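Local coordinates for protein hemoglobin component VII (Tokunagayusurika akamusi, PDB 1X46) that binds heme and, as a larval midge hemoglobin of the globin family, probably carries or stores oxygen, at residues I97-K100 with G101-V104; G130-K133 with A134-A138; E53-K56 with D57-P60. All coordinates share one frame; numbering follows the deposited sequence.

The three contacts are local and follow one another along one globin chain, in the order contact 3, contact 1, contact 2. None touches another. Contacts 1 and 2 are partly buried and lie on opposite sides of the chain's centre; contact 3 is at the surface. Contact 1 is the end of helix 85-100 and the loop after it, and its chemistry is that of the heme site: an iron ligand, a propionate and a water. Contact 2 lies wholly within helix 129-146, with a tryptophan on the inner side and a salt bridge on the outer. Contact 3 is a turn joining helix 52-55 to helix 59-78, held by one carbonyl.

Contact 1 of 3, residues I97-K100 with G101-V104; sequences INHK and GRGV. With HEM (protoporphyrin IX containing Fe), chain B.
His99 and Arg102 both hold CG anti to their own carbonyl carbon (chi1 -75° and -59°), and with the Arg102 chain extended from CG to NE this carries the guanidinium to the ring on the proximal side of the heme. Arg102 NH1 ends over the centre of the imidazole, 3.3 Å from His99 CE1. The planes stand 88° apart. HEM CHA lies over one face of the guanidinium and Asn98 O over the other, both toward the rim. At its edge, Arg102 NH2 donates to HEM O1A at 2.9 Å. Water 1 adds a second link to the propionate, accepting from Arg102 NH1 and Asn98 ND2 and donating to HEM O1A. His99 NE2 binds the iron at 2.1 Å, and water 2 is the other axial ligand. His99 ND1 is bonded to Gln95 O, which should fix the ring's rotation. Val104 CG2 sits at the edge of the His99 ring and touches HEM CAC at 3.6 Å. At Gly103 phi turns positive; Gly103 N bonds to Lys100 O at 3.2 Å, and Val104 N weakly to His99 O. This is a Schellman motif closing the helix that carries the proximal histidine of the globin heme pocket.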
ATOM      1  N   ILE A  97      11.179  -7.151   5.567  1.00 12.71           N
ATOM      2  CA  ILE A  97      11.665  -8.065   6.608  1.00 12.97           C
ATOM      3  C   ILE A  97      10.501  -8.564   7.467  1.00 12.95           C
ATOM      4  O   ILE A  97      10.363  -9.773   7.733  1.00 15.07           O
ATOM      5  CB  ILE A  97      12.725  -7.348   7.486  1.00 15.28           C
ATOM      6  CG1 ILE A  97      14.024  -7.145   6.697  1.00 17.16           C
ATOM      7  CG2 ILE A  97      13.031  -8.158   8.757  1.00 16.71           C
ATOM      8  CD1 ILE A  97      14.868  -5.990   7.208  1.00 21.79           C
ATOM      9  N   ASN A  98       9.639  -7.636   7.880  1.00 13.17           N
ATOM     10  CA  ASN A  98       8.543  -8.008   8.770  1.00 13.28           C
ATOM     11  C   ASN A  98       7.564  -8.954   8.078  1.00 13.41           C
ATOM     12  O   ASN A  98       7.056  -9.899   8.685  1.00 15.02           O
ATOM     13  CB  ASN A  98       7.782  -6.780   9.269  1.00 14.44           C
ATOM     14  CG  ASN A  98       8.628  -5.863  10.139  1.00 15.21           C
ATOM     15  OD1 ASN A  98       9.739  -6.217  10.562  1.00 17.68           O
ATOM     16  ND2 ASN A  98       8.112  -4.674  10.395  1.00 17.33           N
ATOM     17  N   HIS A  99       7.286  -8.700   6.803  1.00 10.18           N
ATOM     18  CA  HIS A  99       6.320  -9.514   6.092  1.00  9.09           C
ATOM     19  C   HIS A  99       6.878 -10.861   5.648  1.00 12.74           C
ATOM     20  O   HIS A  99       6.118 -11.799   5.447  1.00 12.35           O
ATOM     21  CB  HIS A  99       5.687  -8.728   4.936  1.00  9.97           C
ATOM     22  CG  HIS A  99       4.678  -7.727   5.407  1.00  9.99           C
ATOM     23  ND1 HIS A  99       5.017  -6.435   5.772  1.00 10.54           N
ATOM     24  CD2 HIS A  99       3.350  -7.845   5.626  1.00 12.61           C
ATOM     25  CE1 HIS A  99       3.929  -5.802   6.177  1.00  9.95           C
ATOM     26  NE2 HIS A  99       2.902  -6.628   6.092  1.00 10.86           N
ATOM     27  N   LYS A 100       8.205 -10.944   5.516  1.00 12.52           N
ATOM     28  CA  LYS A 100       8.828 -12.249   5.213  1.00 13.79           C
ATOM     29  C   LYS A 100       8.440 -13.250   6.292  1.00 15.84           C
ATOM     30  O   LYS A 100       8.125 -14.406   5.985  1.00 17.48           O
ATOM     31  CB  LYS A 100      10.348 -12.146   5.160  1.00 14.74           C
ATOM     32  CG  LYS A 100      11.003 -13.477   4.697  1.00 16.87           C
ATOM     33  CD  LYS A 100      12.518 -13.360   4.749  1.00 17.79           C
ATOM     34  CE  LYS A 100      13.216 -14.723   4.604  1.00 21.84           C
ATOM     35  NZ  LYS A 100      14.677 -14.587   4.953  1.00 27.54           N
ATOM     36  N   GLY A 101       8.463 -12.793   7.545  1.00 15.90           N
ATOM     37  CA  GLY A 101       8.154 -13.644   8.684  1.00 18.41           C
ATOM     38  C   GLY A 101       6.707 -14.113   8.726  1.00 18.56           C
ATOM     39  O   GLY A 101       6.366 -15.031   9.482  1.00 24.11           O
ATOM     40  N   ARG A 102       5.857 -13.483   7.916  1.00 18.17           N
ATOM     41  CA  ARG A 102       4.428 -13.772   7.880  1.00 16.28           C
ATOM     42  C   ARG A 102       4.013 -14.575   6.655  1.00 16.73           C
ATOM     43  O   ARG A 102       2.831 -14.778   6.444  1.00 17.08           O
ATOM     44  CB  ARG A 102       3.649 -12.458   7.882  1.00 15.70           C
ATOM     45  CG  ARG A 102       3.952 -11.593   9.145  1.00 14.14           C
ATOM     46  CD  ARG A 102       3.510 -10.167   9.012  1.00 15.10           C
ATOM     47  NE  ARG A 102       3.930  -9.394  10.168  1.00 14.21           N
ATOM     48  CZ  ARG A 102       4.282  -8.116  10.155  1.00 13.71           C
ATOM     49  NH1 ARG A 102       4.218  -7.392   9.039  1.00 13.14           N
ATOM     50  NH2 ARG A 102       4.708  -7.551  11.285  1.00 14.82           N
ATOM     51  N   GLY A 103       4.992 -14.997   5.857  1.00 19.17           N
ATOM     52  CA  GLY A 103       4.734 -15.771   4.642  1.00 19.99           C
ATOM     53  C   GLY A 103       4.034 -14.998   3.532  1.00 20.10           C
ATOM     54  O   GLY A 103       3.301 -15.570   2.728  1.00 23.26           O
ATOM     55  N   VAL A 104       4.236 -13.686   3.499  1.00 15.75           N
ATOM     56  CA  VAL A 104       3.632 -12.845   2.467  1.00 14.34           C
ATOM     57  C   VAL A 104       4.550 -12.820   1.248  1.00 13.80           C
ATOM     58  O   VAL A 104       5.767 -12.581   1.392  1.00 15.31           O
ATOM     59  CB  VAL A 104       3.392 -11.415   3.021  1.00 12.07           C
ATOM     60  CG1 VAL A 104       2.871 -10.491   1.933  1.00 14.62           C
ATOM     61  CG2 VAL A 104       2.414 -11.466   4.197  1.00 13.17           C
TER
HETATM   62  CHA HEM B 151       1.017  -6.688   9.773  1.00 11.41           C
HETATM   63  CHB HEM B 151       1.949  -2.841   6.974  1.00  8.90           C
HETATM   64  CHC HEM B 151       0.814  -5.448   3.053  1.00 10.48           C
HETATM   65  CHD HEM B 151      -0.138  -9.291   5.821  1.00  9.97           C
HETATM   66  C1A HEM B 151       1.299  -5.419   9.355  1.00  9.17           C
HETATM   67  C2A HEM B 151       1.595  -4.308  10.234  1.00 11.95           C
HETATM   68  C3A HEM B 151       1.843  -3.264   9.449  1.00 11.61           C
HETATM   69  C4A HEM B 151       1.777  -3.661   8.070  1.00 10.70           C
HETATM   70  CMA HEM B 151       2.211  -1.843   9.929  1.00 11.84           C
HETATM   71  CAA HEM B 151       1.506  -4.335  11.793  1.00 11.71           C
HETATM   72  CBA HEM B 151       2.686  -4.999  12.532  1.00 13.53           C
HETATM   73  CGA HEM B 151       3.949  -4.196  12.331  1.00 14.41           C
HETATM   74  O1A HEM B 151       4.940  -4.751  11.816  1.00 15.66           O
HETATM   75  O2A HEM B 151       3.974  -2.984  12.687  1.00 16.06           O
HETATM   76  C1B HEM B 151       1.679  -3.180   5.676  1.00  9.92           C
HETATM   77  C2B HEM B 151       1.766  -2.327   4.514  1.00 11.57           C
HETATM   78  C3B HEM B 151       1.448  -3.057   3.421  1.00 12.99           C
HETATM   79  C4B HEM B 151       1.176  -4.403   3.888  1.00 11.22           C
HETATM   80  CMB HEM B 151       2.143  -0.821   4.583  1.00 12.81           C
HETATM   81  CAB HEM B 151       1.357  -2.687   1.923  1.00 15.18           C
HETATM   82  CBB HEM B 151       1.732  -1.516   1.408  1.00 21.00           C
HETATM   83  C1C HEM B 151       0.451  -6.708   3.437  1.00 10.19           C
HETATM   84  C2C HEM B 151       0.032  -7.808   2.573  1.00 10.26           C
HETATM   85  C3C HEM B 151      -0.262  -8.855   3.341  1.00 11.02           C
HETATM   86  C4C HEM B 151       0.002  -8.484   4.717  1.00 10.15           C
HETATM   87  CMC HEM B 151      -0.046  -7.734   1.027  1.00 10.46           C
HETATM   88  CAC HEM B 151      -0.749 -10.254   2.881  1.00 15.42           C
HETATM   89  C1D HEM B 151       0.140  -8.946   7.113  1.00 10.75           C
HETATM   90  C2D HEM B 151      -0.010  -9.841   8.232  1.00 12.55           C
HETATM   91  C3D HEM B 151       0.355  -9.040   9.445  1.00 11.87           C
HETATM   92  C4D HEM B 151       0.648  -7.719   8.943  1.00  8.77           C
HETATM   93  CMD HEM B 151      -0.452 -11.317   8.171  1.00 11.22           C
HETATM   94  CAD HEM B 151       0.354  -9.550  10.909  1.00 13.11           C
HETATM   95  CBD HEM B 151      -1.051  -9.495  11.499  1.00 18.38           C
HETATM   96  CGD HEM B 151      -1.064 -10.113  12.884  1.00 22.83           C
HETATM   97  O1D HEM B 151       0.005 -10.197  13.531  1.00 26.36           O
HETATM   98  O2D HEM B 151      -2.152 -10.548  13.329  1.00 23.88           O
HETATM   99  NA  HEM B 151       1.430  -4.996   8.051  1.00  8.99           N
HETATM  100  NB  HEM B 151       1.286  -4.454   5.255  1.00 10.68           N
HETATM  101  NC  HEM B 151       0.437  -7.157   4.744  1.00  8.54           N
HETATM  102  ND  HEM B 151       0.560  -7.685   7.557  1.00 11.05           N
HETATM  103 FE   HEM B 151       0.935  -6.074   6.401  1.00 11.82          FE
HETATM  104  O   HOH W   1       5.272  -4.695   9.164  1.00 12.77           O
HETATM  105  O   HOH W   2      -1.081  -5.567   6.484  1.00 12.22           O

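Contact 2 of 3, residues G130-K133 with A134-A138; sequences GTKK and AWDSA
The Trp135 indole meets Thr131 at its edge: Thr131 O lies near the ring plane, 3.2 Å from Trp135 CD1. Thr131 CG2 comes to the same corner of the ring, 4.0 Å from Trp135 CD1. The two side chains lie side by side and point the same way. Trp135 CG is anti to its carbonyl carbon (chi1 -77°), which sets CD1 beside the carbonyl one turn back. Trp135 NE1 is bonded to Ser18 OG of helix 9-20, and Leu116 and Leu120 of helix 106-123 also touch the indole. The ring therefore joins three helices. Thr131 OG1 is hydrogen-bonded to Asn128 N.

The other flat group is the Asp136 carboxylate. Lys132 NZ reaches it on the syn side of OD2, 17° out of the carboxylate plane. The Lys132 NZ to Asp136 OD2 distance is 3.0 Å; the bond from NZ to OD1 is weak. The CA–CB bond of Lys132 points away from segment 134-138, and the chain bends at its last torsion to bring NZ there.

Regular i to i+4 bonds run beneath. Trp135 N meets Thr131 O almost straight, at 3.0 Å and 175°. Lys133 O accepts from Ser137 N and also from water 3, which bridges to Ser137 OG.

Like charges lie close to Asp136 OD1, from Glu113 and Glu117. Lys132, which also makes a long, weak ion pair with Glu117, probably offsets part of the repulsion among these carboxylates.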
ATOM      1  N   GLY A 130      -2.492   8.661 -16.380  1.00 11.51           N
ATOM      2  CA  GLY A 130      -1.313   9.273 -15.803  1.00 12.53           C
ATOM      3  C   GLY A 130      -1.203   8.946 -14.319  1.00 11.90           C
ATOM      4  O   GLY A 130      -0.107   8.706 -13.813  1.00 12.90           O
ATOM      5  N   THR A 131      -2.340   8.975 -13.625  1.00 11.26           N
ATOM      6  CA  THR A 131      -2.383   8.620 -12.197  1.00 11.94           C
ATOM      7  C   THR A 131      -1.914   7.186 -12.057  1.00 12.96           C
ATOM      8  O   THR A 131      -1.084   6.859 -11.194  1.00 11.38           O
ATOM      9  CB  THR A 131      -3.794   8.735 -11.608  1.00 11.33           C
ATOM     10  OG1 THR A 131      -4.488   9.860 -12.163  1.00 11.85           O
ATOM     11  CG2 THR A 131      -3.727   8.961 -10.085  1.00 14.10           C
ATOM     12  N   LYS A 132      -2.446   6.310 -12.916  1.00 10.97           N
ATOM     13  CA  LYS A 132      -2.073   4.902 -12.845  1.00 10.57           C
ATOM     14  C   LYS A 132      -0.587   4.685 -13.103  1.00 11.11           C
ATOM     15  O   LYS A 132       0.068   3.922 -12.389  1.00 10.91           O
ATOM     16  CB  LYS A 132      -2.917   4.106 -13.855  1.00 13.27           C
ATOM     17  CG  LYS A 132      -2.677   2.612 -13.744  1.00 17.63           C
ATOM     18  CD  LYS A 132      -3.132   1.858 -14.976  1.00 26.16           C
ATOM     19  CE  LYS A 132      -2.439   0.472 -15.080  1.00 27.71           C
ATOM     20  NZ  LYS A 132      -1.933  -0.112 -13.764  1.00 35.29           N
ATOM     21  N   LYS A 133      -0.057   5.380 -14.121  1.00 10.06           N
ATOM     22  CA  LYS A 133       1.361   5.311 -14.454  1.00 10.94           C
ATOM     23  C   LYS A 133       2.233   5.772 -13.294  1.00 11.50           C
ATOM     24  O   LYS A 133       3.235   5.127 -12.996  1.00 12.30           O
ATOM     25  CB  LYS A 133       1.650   6.146 -15.698  1.00 14.51           C
ATOM     26  CG  LYS A 133       3.025   5.913 -16.273  1.00 19.29           C
ATOM     27  CD  LYS A 133       3.084   6.582 -17.625  1.00 22.78           C
ATOM     28  CE  LYS A 133       3.596   7.989 -17.463  1.00 26.98           C
ATOM     29  NZ  LYS A 133       5.074   7.941 -17.214  1.00 30.62           N
ATOM     30  N   ALA A 134       1.823   6.854 -12.622  1.00 10.37           N
ATOM     31  CA  ALA A 134       2.590   7.374 -11.486  1.00 12.36           C
ATOM     32  C   ALA A 134       2.649   6.356 -10.338  1.00 11.69           C
ATOM     33  O   ALA A 134       3.739   6.072  -9.805  1.00 12.18           O
ATOM     34  CB  ALA A 134       2.024   8.680 -11.005  1.00 12.81           C
ATOM     35  N   TRP A 135       1.488   5.802  -9.955  1.00 10.42           N
ATOM     36  CA  TRP A 135       1.491   4.763  -8.925  1.00  9.75           C
ATOM     37  C   TRP A 135       2.260   3.495  -9.319  1.00 10.70           C
ATOM     38  O   TRP A 135       2.907   2.878  -8.471  1.00 10.16           O
ATOM     39  CB  TRP A 135       0.068   4.398  -8.522  1.00 10.48           C
ATOM     40  CG  TRP A 135      -0.572   5.384  -7.634  1.00 10.13           C
ATOM     41  CD1 TRP A 135      -1.361   6.435  -7.994  1.00 11.46           C
ATOM     42  CD2 TRP A 135      -0.523   5.394  -6.199  1.00  9.75           C
ATOM     43  NE1 TRP A 135      -1.795   7.115  -6.877  1.00 11.56           N
ATOM     44  CE2 TRP A 135      -1.303   6.498  -5.757  1.00 10.63           C
ATOM     45  CE3 TRP A 135       0.078   4.573  -5.238  1.00 10.62           C
ATOM     46  CZ2 TRP A 135      -1.478   6.810  -4.394  1.00 10.58           C
ATOM     47  CZ3 TRP A 135      -0.091   4.886  -3.874  1.00 10.90           C
ATOM     48  CH2 TRP A 135      -0.863   5.993  -3.464  1.00 12.26           C
ATOM     49  N   ASP A 136       2.206   3.127 -10.603  1.00 11.74           N
ATOM     50  CA  ASP A 136       2.935   1.955 -11.098  1.00 11.67           C
ATOM     51  C   ASP A 136       4.426   2.170 -10.840  1.00 12.19           C
ATOM     52  O   ASP A 136       5.113   1.244 -10.411  1.00 14.22           O
ATOM     53  CB  ASP A 136       2.659   1.768 -12.608  1.00 14.41           C
ATOM     54  CG  ASP A 136       1.375   0.991 -12.890  1.00 16.20           C
ATOM     55  OD1 ASP A 136       0.736   0.508 -11.948  1.00 20.64           O
ATOM     56  OD2 ASP A 136       0.952   0.775 -14.032  1.00 21.50           O
ATOM     57  N   SER A 137       4.898   3.393 -11.098  1.00 12.74           N
ATOM     58  CA  SER A 137       6.326   3.722 -10.926  1.00 14.02           C
ATOM     59  C   SER A 137       6.719   3.679  -9.455  1.00 14.30           C
ATOM     60  O   SER A 137       7.818   3.214  -9.126  1.00 15.08           O
ATOM     61  CB  SER A 137       6.651   5.090 -11.531  1.00 17.14           C
ATOM     62  OG  SER A 137       6.465   5.043 -12.939  1.00 20.02           O
ATOM     63  N   ALA A 138       5.834   4.174  -8.591  1.00 12.86           N
ATOM     64  CA  ALA A 138       6.056   4.136  -7.153  1.00 11.30           C
ATOM     65  C   ALA A 138       6.112   2.694  -6.633  1.00 11.79           C
ATOM     66  O   ALA A 138       7.019   2.309  -5.897  1.00 13.46           O
ATOM     67  CB  ALA A 138       4.969   4.919  -6.443  1.00 10.95           C
TER
HETATM   68  O   HOH W   3       4.943   3.342 -14.702  1.00 17.92           O

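Contact 3 of 3, residues E53-K56 with D57-P60; sequences ESLK and DTAP
Leu55 O is gripped by two donors of one residue, the backbone N and the hydroxyl of Thr58. The hydroxyl bond is the shorter, 2.6 Å from Thr58 OG1 to Leu55 O. It lies in the carbonyl plane, on a lone pair. The amide comes in from another angle: Thr58 N is 3.1 Å from Leu55 O and tilted 35° from that plane. Thr58 OG1 stands between its own N and carbonyl carbon (chi1 67°), and this rotamer points it back at the helix just ended. The methyl is swung to the same end of that helix, with Thr58 CG2 3.4 Å from Ser54 O.

Leu55 to Thr58 form a type II beta turn, closed by the hydrogen bond from Thr58 N to Leu55 O. Lys56 leaves the helical conformation after helix 52-55, Asp57 has positive phi, and Thr58 is the N-cap residue of helix 59-78. The turn thus joins two helices of the globin fold directly. A valine in place of Thr58, with no hydroxyl, would probably cost Leu55 O its in-plane bond and leave the turn's backbone bond with less support.

Lys56 and Asp57 lie side by side and point the same way. Their charged ends do not meet: Lys56 NZ is 5.9 Å from Asp57 OD2. Lys56 makes a cation-pi contact with Tyr31, whose hydroxyl also bonds Glu53 OE2. The Leu55 side chain packs on Phe47 and Lys50.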
ATOM      1  N   GLU A  53     -18.069  -8.667   6.719  1.00 14.91           N
ATOM      2  CA  GLU A  53     -19.134  -7.708   6.962  1.00 15.74           C
ATOM      3  C   GLU A  53     -19.277  -7.376   8.445  1.00 15.01           C
ATOM      4  O   GLU A  53     -19.718  -6.275   8.794  1.00 19.31           O
ATOM      5  CB  GLU A  53     -20.460  -8.201   6.380  1.00 14.77           C
ATOM      6  CG  GLU A  53     -20.483  -8.356   4.850  1.00 18.60           C
ATOM      7  CD  GLU A  53     -20.050  -7.097   4.103  1.00 19.59           C
ATOM      8  OE1 GLU A  53     -20.613  -6.009   4.334  1.00 19.94           O
ATOM      9  OE2 GLU A  53     -19.106  -7.218   3.310  1.00 19.29           O
ATOM     10  N   SER A  54     -18.898  -8.328   9.313  1.00 12.65           N
ATOM     11  CA  SER A  54     -18.908  -8.160  10.770  1.00 13.16           C
ATOM     12  C   SER A  54     -17.716  -7.353  11.241  1.00 15.48           C
ATOM     13  O   SER A  54     -17.803  -6.612  12.210  1.00 16.41           O
ATOM     14  CB  SER A  54     -18.837  -9.534  11.458  1.00 12.94           C
ATOM     15  OG  SER A  54     -19.946 -10.333  11.099  1.00 15.71           O
ATOM     16  N   LEU A  55     -16.586  -7.531  10.575  1.00 15.98           N
ATOM     17  CA  LEU A  55     -15.352  -6.846  10.990  1.00 16.71           C
ATOM     18  C   LEU A  55     -15.358  -5.326  10.783  1.00 16.46           C
ATOM     19  O   LEU A  55     -14.771  -4.572  11.584  1.00 15.51           O
ATOM     20  CB  LEU A  55     -14.153  -7.454  10.261  1.00 18.55           C
ATOM     21  CG  LEU A  55     -13.687  -8.825  10.728  1.00 16.85           C
ATOM     22  CD1 LEU A  55     -12.726  -9.419   9.692  1.00 19.52           C
ATOM     23  CD2 LEU A  55     -12.985  -8.748  12.093  1.00 20.32           C
ATOM     24  N   LYS A  56     -15.956  -4.839   9.703  1.00 17.86           N
ATOM     25  CA  LYS A  56     -16.001  -3.414   9.433  1.00 19.13           C
ATOM     26  C   LYS A  56     -16.691  -2.601  10.596  1.00 21.03           C
ATOM     27  O   LYS A  56     -17.700  -3.017  11.145  1.00 23.07           O
ATOM     28  CB  LYS A  56     -16.649  -3.150   8.059  1.00 22.64           C
ATOM     29  CG  LYS A  56     -16.291  -1.800   7.478  1.00 24.44           C
ATOM     30  CD  LYS A  56     -16.474  -1.616   5.951  1.00 26.69           C
ATOM     31  CE  LYS A  56     -17.763  -2.184   5.401  1.00 28.92           C
ATOM     32  NZ  LYS A  56     -18.187  -1.489   4.138  1.00 27.92           N
ATOM     33  N   ASP A  57     -16.127  -1.460  10.972  1.00 23.59           N
ATOM     34  CA  ASP A  57     -16.615  -0.669  12.103  1.00 20.84           C
ATOM     35  C   ASP A  57     -16.298  -1.245  13.487  1.00 18.52           C
ATOM     36  O   ASP A  57     -16.843  -0.787  14.478  1.00 22.84           O
ATOM     37  CB  ASP A  57     -18.109  -0.316  11.972  1.00 21.34           C
ATOM     38  CG  ASP A  57     -18.395   0.464  10.710  1.00 24.20           C
ATOM     39  OD1 ASP A  57     -17.862   1.587  10.578  1.00 31.94           O
ATOM     40  OD2 ASP A  57     -19.096   0.023   9.788  1.00 27.23           O
ATOM     41  N   THR A  58     -15.416  -2.234  13.544  1.00 14.31           N
ATOM     42  CA  THR A  58     -14.889  -2.698  14.831  1.00 12.47           C
ATOM     43  C   THR A  58     -13.520  -2.137  15.039  1.00 13.91           C
ATOM     44  O   THR A  58     -12.774  -1.862  14.080  1.00 12.73           O
ATOM     45  CB  THR A  58     -14.857  -4.224  14.981  1.00 12.31           C
ATOM     46  OG1 THR A  58     -13.904  -4.818  14.069  1.00 13.99           O
ATOM     47  CG2 THR A  58     -16.235  -4.825  14.619  1.00 15.76           C
ATOM     48  N   ALA A  59     -13.161  -2.000  16.303  1.00 11.33           N
ATOM     49  CA  ALA A  59     -11.875  -1.409  16.630  1.00  8.95           C
ATOM     50  C   ALA A  59     -10.669  -2.218  16.165  1.00 10.62           C
ATOM     51  O   ALA A  59      -9.737  -1.622  15.655  1.00 10.88           O
ATOM     52  CB  ALA A  59     -11.784  -1.064  18.157  1.00 11.05           C
ATOM     53  N   PRO A  60     -10.647  -3.556  16.300  1.00 11.33           N
ATOM     54  CA  PRO A  60      -9.497  -4.299  15.771  1.00 10.79           C
ATOM     55  C   PRO A  60      -9.289  -4.067  14.260  1.00  9.26           C
ATOM     56  O   PRO A  60      -8.154  -4.038  13.780  1.00  8.86           O
ATOM     57  CB  PRO A  60      -9.868  -5.754  16.058  1.00 13.40           C
ATOM     58  CG  PRO A  60     -10.784  -5.648  17.257  1.00 11.35           C
ATOM     59  CD  PRO A  60     -11.605  -4.457  16.988  1.00 12.35           C
TER